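Local coordinates for 4-carboxymuconolactone decarboxylase (Sinorhizobium meliloti, PDB 4G9Q), which probably acts as a 4-carboxymuconolactone decarboxylase in benzoate degradation and may have peroxiredoxin activity, at residues Pro107-Glu112 / Pro196-Arg201; Phe222-Ala227 / Ala262-Arg267. All blocks are in the same frame, centred on the assembly; numbering follows the deposited sequence.

How the contacts relate
From the N terminus, helix 107-120 supplies the first side of contact 1. The chain then runs through 83 residues, 53 of them helical, before the turn leading into helix 200-213 closes the loop. The next helix, 220-229, opens contact 2, and the last one, 250-267, closes it after 34 residues that include helix 234-248. The two closures are therefore in series and neither nest nor cross. Contact 1 joins the two carboxymuconolactone decarboxylase family regions; contact 2 is a shorter-range pairing of helices near the C terminus. Their centres are 22 Å apart and their nearest atoms about 5 Å, with helix 200-213 leading into helix 220-229.

Contact 1: Pro107-Glu112 / Pro196-Arg201; sequences PSEISE and PDLAPR
OE2 of E112 is gripped by two arginines, R195 and R203, in salt bridges, while the rest of the side chain lies against D197 and L198. The torsions explain this double role: with CG anti to the backbone N (chi1 -170°), that methylene of E112 is laid on CG of L198 at 3.6 Å, with CD1 of L198 beside it. The bend at chi2 (65°) then carries the carboxylate toward D197, bringing OE1 of E112 to 3.7 Å from CB of D197. The two carboxylates, their planes 30° apart, leave OE1 of E112 3.9 Å from OD2 of D197. R195 also makes a long, weak ion pair with that OD2, so its charge probably eases the repulsion, and D197 OD1 takes a hydrogen bond from A149 N.

This is an all-helical protein, and the contact docks the first turn of helix 107-120 on the turn ahead of helix 200-213, where A199 is the N-cap residue. Two waters bridge the segments. One donates to OE2 of E109 (2.7 Å) and accepts from N of A199 (2.9 Å); R74 forms a salt bridge to the same carboxylate oxygen, and OE1 of E109 takes a hydrogen bond from the backbone N of K106. The other lies 2.6 Å from OG of S108 and donates to the carbonyl O of D197. The methyl CD2 of L198 reaches CB of E109 at 4.0 Å. S111 adds a link to the trimer, its OG hydrogen-bonding to V49 O of the second subunit.

Contact 2: Phe222-Ala227 / Ala262-Arg267; sequences FHLNKA and AVFEKR
In L224, CG stands anti to the backbone N (chi1 178°), which sends the isobutyl group out from helix 220-229 toward V263. V263 in turn has its CG1 anti to its own backbone N (chi1 169°), and this methyl is directed at the pair L224 and N225. The evidence for a close apolar fit is in the distances: CD2 of L224 lies 3.9 Å from CB of V263, and CG of L224 lies 4.1 Å from CG1 of V263. The two branched chains meet at an oblique angle. The same methyl of L224 also approaches the F264 ring obliquely, CD2 to CE1 4.3 Å. F264 starts off away from the facing helix, yet its ring swings back far enough to flank the leucine.

N225 takes the other flank of V263 and slides antiparallel past it, with its amide carbon CG 3.9 Å from CG1 of V263. The amide sits at the edge of the R267 guanidinium, the two planes only modestly tilted, and CB of N225 is 4.1 Å from NH1 of R267. That arginine nitrogen has a firm partner in D229, with which it forms a salt bridge.

The helix segments cross at -53°, with axes 10.4 Å apart at closest approach, an oblique helix-helix packing within an all-alpha fold that joins helix 220-229 to the C-terminal helix 250-267. L228, one turn further along helix 220-229, touches V263, F264 and R267. Helix 234-248 adjoins the apolar part, A237 meeting L224 and E234 meeting F264, and V176 of the third subunit packs on F264.

Contact 1: Pro107-Glu112 / Pro196-Arg201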
ATOM      1  N   PRO A 107     -17.995 -12.595  17.231  1.00  7.73           N
ATOM      2  CA  PRO A 107     -17.749 -13.139  15.894  1.00  7.44           C
ATOM      3  C   PRO A 107     -18.487 -12.353  14.803  1.00  7.22           C
ATOM      4  O   PRO A 107     -17.924 -12.107  13.730  1.00  7.02           O
ATOM      5  CB  PRO A 107     -18.312 -14.556  15.992  1.00  7.46           C
ATOM      6  CG  PRO A 107     -18.104 -14.929  17.425  1.00  7.90           C
ATOM      7  CD  PRO A 107     -18.300 -13.661  18.209  1.00  7.81           C
ATOM      8  N   SER A 108     -19.721 -11.945  15.092  1.00  7.08           N
ATOM      9  CA  SER A 108     -20.543 -11.213  14.123  1.00  7.14           C
ATOM     10  C   SER A 108     -19.942  -9.845  13.787  1.00  7.03           C
ATOM     11  O   SER A 108     -20.094  -9.355  12.666  1.00  7.26           O
ATOM     12  CB  SER A 108     -21.980 -11.063  14.632  1.00  7.60           C
ATOM     13  OG  SER A 108     -22.027 -10.336  15.846  1.00  8.79           O
ATOM     14  N   GLU A 109     -19.256  -9.244  14.757  1.00  6.61           N
ATOM     15  CA  GLU A 109     -18.601  -7.945  14.558  1.00  6.98           C
ATOM     16  C   GLU A 109     -17.349  -8.071  13.679  1.00  6.49           C
ATOM     17  O   GLU A 109     -17.091  -7.215  12.827  1.00  6.52           O
ATOM     18  CB  GLU A 109     -18.292  -7.293  15.904  1.00  7.00           C
ATOM     19  CG  GLU A 109     -19.556  -6.797  16.621  1.00  7.97           C
ATOM     20  CD  GLU A 109     -19.297  -6.350  18.045  1.00  9.22           C
ATOM     21  OE1 GLU A 109     -18.424  -6.944  18.710  1.00  9.32           O
ATOM     22  OE2 GLU A 109     -19.979  -5.406  18.503  1.00 10.69           O
ATOM     23  N   ILE A 110     -16.592  -9.149  13.874  1.00  6.55           N
ATOM     24  CA  ILE A 110     -15.443  -9.451  13.016  1.00  6.33           C
ATOM     25  C   ILE A 110     -15.944  -9.731  11.601  1.00  6.56           C
ATOM     26  O   ILE A 110     -15.420  -9.185  10.629  1.00  5.88           O
ATOM     27  CB  ILE A 110     -14.609 -10.647  13.561  1.00  6.14           C
ATOM     28  CG1 ILE A 110     -14.032 -10.286  14.935  1.00  6.57           C
ATOM     29  CG2 ILE A 110     -13.511 -11.055  12.564  1.00  6.82           C
ATOM     30  CD1 ILE A 110     -13.183 -11.372  15.583  1.00  7.04           C
ATOM     31  N   SER A 111     -16.975 -10.569  11.507  1.00  6.34           N
ATOM     32  CA  SER A 111     -17.634 -10.882  10.243  1.00  6.64           C
ATOM     33  C   SER A 111     -18.038  -9.608   9.500  1.00  6.50           C
ATOM     34  O   SER A 111     -17.756  -9.451   8.296  1.00  6.64           O
ATOM     35  CB  SER A 111     -18.865 -11.761  10.514  1.00  6.49           C
ATOM     36  OG  SER A 111     -19.499 -12.135   9.309  1.00  8.03           O
ATOM     37  N   GLU A 112     -18.680  -8.690  10.221  1.00  5.98           N
ATOM     38  CA  GLU A 112     -19.163  -7.449   9.611  1.00  6.13           C
ATOM     39  C   GLU A 112     -18.030  -6.494   9.241  1.00  5.99           C
ATOM     40  O   GLU A 112     -18.132  -5.767   8.253  1.00  5.86           O
ATOM     41  CB  GLU A 112     -20.197  -6.766  10.515  1.00  6.08           C
ATOM     42  CG  GLU A 112     -20.935  -5.591   9.862  1.00  6.59           C
ATOM     43  CD  GLU A 112     -21.809  -5.994   8.682  1.00  8.18           C
ATOM     44  OE1 GLU A 112     -21.998  -7.212   8.438  1.00 10.83           O
ATOM     45  OE2 GLU A 112     -22.314  -5.085   7.992  1.00  7.99           O
ATOM     46  N   PRO A 196     -27.143  -3.756  10.851  1.00  7.03           N
ATOM     47  CA  PRO A 196     -27.052  -3.668  12.321  1.00  7.54           C
ATOM     48  C   PRO A 196     -25.895  -4.432  12.982  1.00  8.16           C
ATOM     49  O   PRO A 196     -25.668  -4.275  14.185  1.00  8.32           O
ATOM     50  CB  PRO A 196     -28.402  -4.239  12.785  1.00  7.27           C
ATOM     51  CG  PRO A 196     -28.780  -5.211  11.702  1.00  7.45           C
ATOM     52  CD  PRO A 196     -28.316  -4.543  10.417  1.00  7.36           C
ATOM     53  N   ASP A 197     -25.163  -5.228  12.207  1.00  8.59           N
ATOM     54  CA  ASP A 197     -24.161  -6.146  12.758  1.00  9.16           C
ATOM     55  C   ASP A 197     -22.926  -5.435  13.327  1.00  8.88           C
ATOM     56  O   ASP A 197     -22.167  -6.018  14.104  1.00  9.21           O
ATOM     57  CB  ASP A 197     -23.796  -7.200  11.712  1.00  9.25           C
ATOM     58  CG  ASP A 197     -25.027  -7.736  10.988  1.00 10.99           C
ATOM     59  OD1 ASP A 197     -25.505  -8.825  11.374  1.00 10.32           O
ATOM     60  OD2 ASP A 197     -25.540  -7.042  10.067  1.00 11.64           O
ATOM     61  N   LEU A 198     -22.736  -4.178  12.940  1.00  8.97           N
ATOM     62  CA  LEU A 198     -21.886  -3.259  13.689  1.00  8.90           C
ATOM     63  C   LEU A 198     -22.749  -2.087  14.104  1.00  8.96           C
ATOM     64  O   LEU A 198     -23.510  -1.550  13.289  1.00  9.28           O
ATOM     65  CB  LEU A 198     -20.725  -2.741  12.838  1.00  9.19           C
ATOM     66  CG  LEU A 198     -19.541  -3.665  12.558  1.00  9.02           C
ATOM     67  CD1 LEU A 198     -18.668  -3.084  11.442  1.00  9.44           C
ATOM     68  CD2 LEU A 198     -18.721  -3.947  13.825  1.00 10.53           C
ATOM     69  N   ALA A 199     -22.635  -1.690  15.368  1.00  8.76           N
ATOM     70  CA  ALA A 199     -23.209  -0.427  15.821  1.00  8.79           C
ATOM     71  C   ALA A 199     -22.572   0.703  15.015  1.00  8.49           C
ATOM     72  O   ALA A 199     -21.399   0.595  14.637  1.00  8.24           O
ATOM     73  CB  ALA A 199     -22.945  -0.240  17.301  1.00  8.67           C
ATOM     74  N   PRO A 200     -23.339   1.777  14.722  1.00  8.34           N
ATOM     75  CA  PRO A 200     -22.807   2.898  13.940  1.00  8.23           C
ATOM     76  C   PRO A 200     -21.461   3.409  14.454  1.00  8.12           C
ATOM     77  O   PRO A 200     -20.562   3.662  13.651  1.00  7.62           O
ATOM     78  CB  PRO A 200     -23.896   3.960  14.084  1.00  8.63           C
ATOM     79  CG  PRO A 200     -25.144   3.143  14.153  1.00  8.45           C
ATOM     80  CD  PRO A 200     -24.773   1.973  15.019  1.00  8.53           C
ATOM     81  N   ARG A 201     -21.323   3.536  15.776  1.00  8.02           N
ATOM     82  CA  ARG A 201     -20.057   3.954  16.386  1.00  8.42           C
ATOM     83  C   ARG A 201     -18.896   3.045  15.980  1.00  8.03           C
ATOM     84  O   ARG A 201     -17.809   3.523  15.641  1.00  8.16           O
ATOM     85  CB  ARG A 201     -20.185   3.967  17.907  1.00  8.71           C
ATOM     86  CG  ARG A 201     -18.902   4.340  18.628  1.00 10.33           C
ATOM     87  CD  ARG A 201     -18.771   3.499  19.875  1.00 14.33           C
ATOM     88  NE  ARG A 201     -17.596   3.833  20.674  1.00 14.67           N
ATOM     89  CZ  ARG A 201     -16.554   3.027  20.863  1.00 14.15           C
ATOM     90  NH1 ARG A 201     -16.514   1.824  20.302  1.00 12.80           N
ATOM     91  NH2 ARG A 201     -15.550   3.427  21.633  1.00 13.52           N
TER
HETATM   92  O   HOH W   1     -23.182  -8.059  15.493  1.00 17.17           O
HETATM   93  O   HOH W   2     -20.914  -3.261  17.146  1.00 13.93           O

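Contact 2: Phe222-Ala227 / Ala262-Arg267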
ATOM      1  N   PHE A 222     -14.931  13.564   6.860  1.00 10.90           N
ATOM      2  CA  PHE A 222     -16.301  13.061   6.863  1.00 10.71           C
ATOM      3  C   PHE A 222     -16.496  11.960   7.904  1.00 10.53           C
ATOM      4  O   PHE A 222     -17.429  12.012   8.713  1.00 10.32           O
ATOM      5  CB  PHE A 222     -16.687  12.558   5.464  1.00 10.87           C
ATOM      6  CG  PHE A 222     -18.097  12.042   5.373  1.00 11.96           C
ATOM      7  CD1 PHE A 222     -19.154  12.911   5.107  1.00 13.55           C
ATOM      8  CD2 PHE A 222     -18.368  10.689   5.556  1.00 12.95           C
ATOM      9  CE1 PHE A 222     -20.462  12.435   5.028  1.00 14.01           C
ATOM     10  CE2 PHE A 222     -19.673  10.202   5.480  1.00 13.17           C
ATOM     11  CZ  PHE A 222     -20.721  11.079   5.215  1.00 13.41           C
ATOM     12  N   HIS A 223     -15.607  10.969   7.897  1.00 10.02           N
ATOM     13  CA  HIS A 223     -15.801   9.802   8.744  1.00  9.69           C
ATOM     14  C   HIS A 223     -15.476   9.999  10.217  1.00  9.57           C
ATOM     15  O   HIS A 223     -16.067   9.339  11.067  1.00  9.63           O
ATOM     16  CB  HIS A 223     -15.142   8.560   8.134  1.00  9.55           C
ATOM     17  CG  HIS A 223     -15.875   8.060   6.929  1.00  9.14           C
ATOM     18  ND1 HIS A 223     -17.079   7.394   7.022  1.00  9.07           N
ATOM     19  CD2 HIS A 223     -15.618   8.192   5.607  1.00  9.32           C
ATOM     20  CE1 HIS A 223     -17.515   7.109   5.806  1.00  9.58           C
ATOM     21  NE2 HIS A 223     -16.648   7.587   4.930  1.00 10.58           N
ATOM     22  N   LEU A 224     -14.563  10.921  10.517  1.00  9.79           N
ATOM     23  CA  LEU A 224     -14.290  11.267  11.914  1.00  9.82           C
ATOM     24  C   LEU A 224     -15.455  12.053  12.514  1.00 10.13           C
ATOM     25  O   LEU A 224     -15.864  11.794  13.645  1.00 10.27           O
ATOM     26  CB  LEU A 224     -12.971  12.026  12.064  1.00 10.02           C
ATOM     27  CG  LEU A 224     -12.608  12.480  13.486  1.00  9.59           C
ATOM     28  CD1 LEU A 224     -12.502  11.303  14.457  1.00 10.75           C
ATOM     29  CD2 LEU A 224     -11.314  13.274  13.456  1.00  9.27           C
ATOM     30  N   ASN A 225     -15.999  12.999  11.750  1.00 10.40           N
ATOM     31  CA  ASN A 225     -17.211  13.695  12.172  1.00 10.79           C
ATOM     32  C   ASN A 225     -18.332  12.703  12.444  1.00 10.87           C
ATOM     33  O   ASN A 225     -19.007  12.786  13.464  1.00 11.11           O
ATOM     34  CB  ASN A 225     -17.653  14.725  11.133  1.00 10.84           C
ATOM     35  CG  ASN A 225     -16.920  16.039  11.265  1.00 10.99           C
ATOM     36  OD1 ASN A 225     -16.305  16.518  10.313  1.00 13.86           O
ATOM     37  ND2 ASN A 225     -16.987  16.635  12.447  1.00  9.53           N
ATOM     38  N   LYS A 226     -18.499  11.745  11.537  1.00 10.94           N
ATOM     39  CA  LYS A 226     -19.520  10.713  11.690  1.00 11.14           C
ATOM     40  C   LYS A 226     -19.293   9.864  12.946  1.00 11.02           C
ATOM     41  O   LYS A 226     -20.240   9.569  13.672  1.00 11.24           O
ATOM     42  CB  LYS A 226     -19.586   9.848  10.426  1.00 11.28           C
ATOM     43  CG  LYS A 226     -20.848   9.009  10.299  1.00 12.01           C
ATOM     44  CD  LYS A 226     -20.928   8.350   8.922  1.00 13.86           C
ATOM     45  CE  LYS A 226     -22.137   7.417   8.800  1.00 14.07           C
ATOM     46  NZ  LYS A 226     -23.444   8.129   8.963  1.00 15.98           N
ATOM     47  N   ALA A 227     -18.037   9.499  13.207  1.00 10.57           N
ATOM     48  CA  ALA A 227     -17.671   8.730  14.397  1.00 10.43           C
ATOM     49  C   ALA A 227     -18.000   9.486  15.681  1.00 10.40           C
ATOM     50  O   ALA A 227     -18.539   8.915  16.631  1.00 10.03           O
ATOM     51  CB  ALA A 227     -16.179   8.377  14.363  1.00 10.46           C
ATOM     52  N   ALA A 262      -8.402  19.840  12.961  1.00  9.08           N
ATOM     53  CA  ALA A 262      -9.355  20.688  12.258  1.00  9.39           C
ATOM     54  C   ALA A 262     -10.793  20.296  12.595  1.00  9.28           C
ATOM     55  O   ALA A 262     -11.647  21.162  12.807  1.00  9.53           O
ATOM     56  CB  ALA A 262      -9.113  20.622  10.760  1.00  9.60           C
ATOM     57  N   VAL A 263     -11.048  18.991  12.661  1.00  9.08           N
ATOM     58  CA  VAL A 263     -12.366  18.474  13.031  1.00  9.16           C
ATOM     59  C   VAL A 263     -12.730  18.896  14.455  1.00  9.22           C
ATOM     60  O   VAL A 263     -13.813  19.427  14.684  1.00  9.30           O
ATOM     61  CB  VAL A 263     -12.452  16.936  12.871  1.00  9.18           C
ATOM     62  CG1 VAL A 263     -13.724  16.389  13.516  1.00  9.04           C
ATOM     63  CG2 VAL A 263     -12.412  16.552  11.394  1.00  9.42           C
ATOM     64  N   PHE A 264     -11.821  18.676  15.403  1.00  9.58           N
ATOM     65  CA  PHE A 264     -12.096  19.028  16.801  1.00 10.13           C
ATOM     66  C   PHE A 264     -12.394  20.521  16.946  1.00 10.88           C
ATOM     67  O   PHE A 264     -13.317  20.921  17.672  1.00 10.84           O
ATOM     68  CB  PHE A 264     -10.930  18.632  17.723  1.00 10.02           C
ATOM     69  CG  PHE A 264     -10.626  17.150  17.755  1.00  9.89           C
ATOM     70  CD1 PHE A 264     -11.596  16.197  17.453  1.00  9.95           C
ATOM     71  CD2 PHE A 264      -9.356  16.711  18.133  1.00  9.61           C
ATOM     72  CE1 PHE A 264     -11.295  14.830  17.495  1.00 10.01           C
ATOM     73  CE2 PHE A 264      -9.047  15.348  18.192  1.00 10.60           C
ATOM     74  CZ  PHE A 264     -10.016  14.408  17.870  1.00 10.41           C
ATOM     75  N   GLU A 265     -11.618  21.343  16.244  1.00 11.51           N
ATOM     76  CA  GLU A 265     -11.777  22.793  16.323  1.00 13.06           C
ATOM     77  C   GLU A 265     -13.080  23.252  15.681  1.00 13.36           C
ATOM     78  O   GLU A 265     -13.752  24.145  16.202  1.00 13.23           O
ATOM     79  CB  GLU A 265     -10.579  23.509  15.699  1.00 13.40           C
ATOM     80  CG  GLU A 265      -9.306  23.360  16.524  1.00 15.86           C
ATOM     81  CD  GLU A 265      -8.153  24.207  16.023  1.00 19.84           C
ATOM     82  OE1 GLU A 265      -8.262  24.811  14.930  1.00 22.38           O
ATOM     83  OE2 GLU A 265      -7.127  24.266  16.732  1.00 21.86           O
ATOM     84  N   LYS A 266     -13.440  22.627  14.563  1.00 13.94           N
ATOM     85  CA  LYS A 266     -14.670  22.973  13.852  1.00 14.83           C
ATOM     86  C   LYS A 266     -15.918  22.663  14.683  1.00 14.92           C
ATOM     87  O   LYS A 266     -16.885  23.429  14.640  1.00 14.90           O
ATOM     88  CB  LYS A 266     -14.729  22.277  12.488  1.00 15.19           C
ATOM     89  CG  LYS A 266     -15.995  22.544  11.679  1.00 17.60           C
ATOM     90  CD  LYS A 266     -15.821  23.697  10.713  1.00 21.61           C
ATOM     91  CE  LYS A 266     -17.024  23.809   9.786  1.00 23.43           C
ATOM     92  NZ  LYS A 266     -16.938  25.014   8.923  1.00 25.73           N
ATOM     93  N   ARG A 267     -15.890  21.560  15.441  1.00 15.01           N
ATOM     94  CA  ARG A 267     -17.030  21.182  16.291  1.00 15.72           C
ATOM     95  C   ARG A 267     -17.232  22.160  17.446  1.00 16.02           C
ATOM     96  O   ARG A 267     -18.305  22.200  18.042  1.00 16.25           O
ATOM     97  CB  ARG A 267     -16.936  19.749  16.850  1.00 15.55           C
ATOM     98  CG  ARG A 267     -16.023  18.783  16.116  1.00 16.97           C
ATOM     99  CD  ARG A 267     -16.709  17.511  15.610  1.00 15.45           C
ATOM    100  NE  ARG A 267     -17.631  16.849  16.539  1.00 14.36           N
ATOM    101  CZ  ARG A 267     -18.679  16.127  16.140  1.00 14.90           C
ATOM    102  NH1 ARG A 267     -18.927  15.985  14.845  1.00 14.04           N
ATOM    103  NH2 ARG A 267     -19.485  15.553  17.024  1.00 13.71           N
TER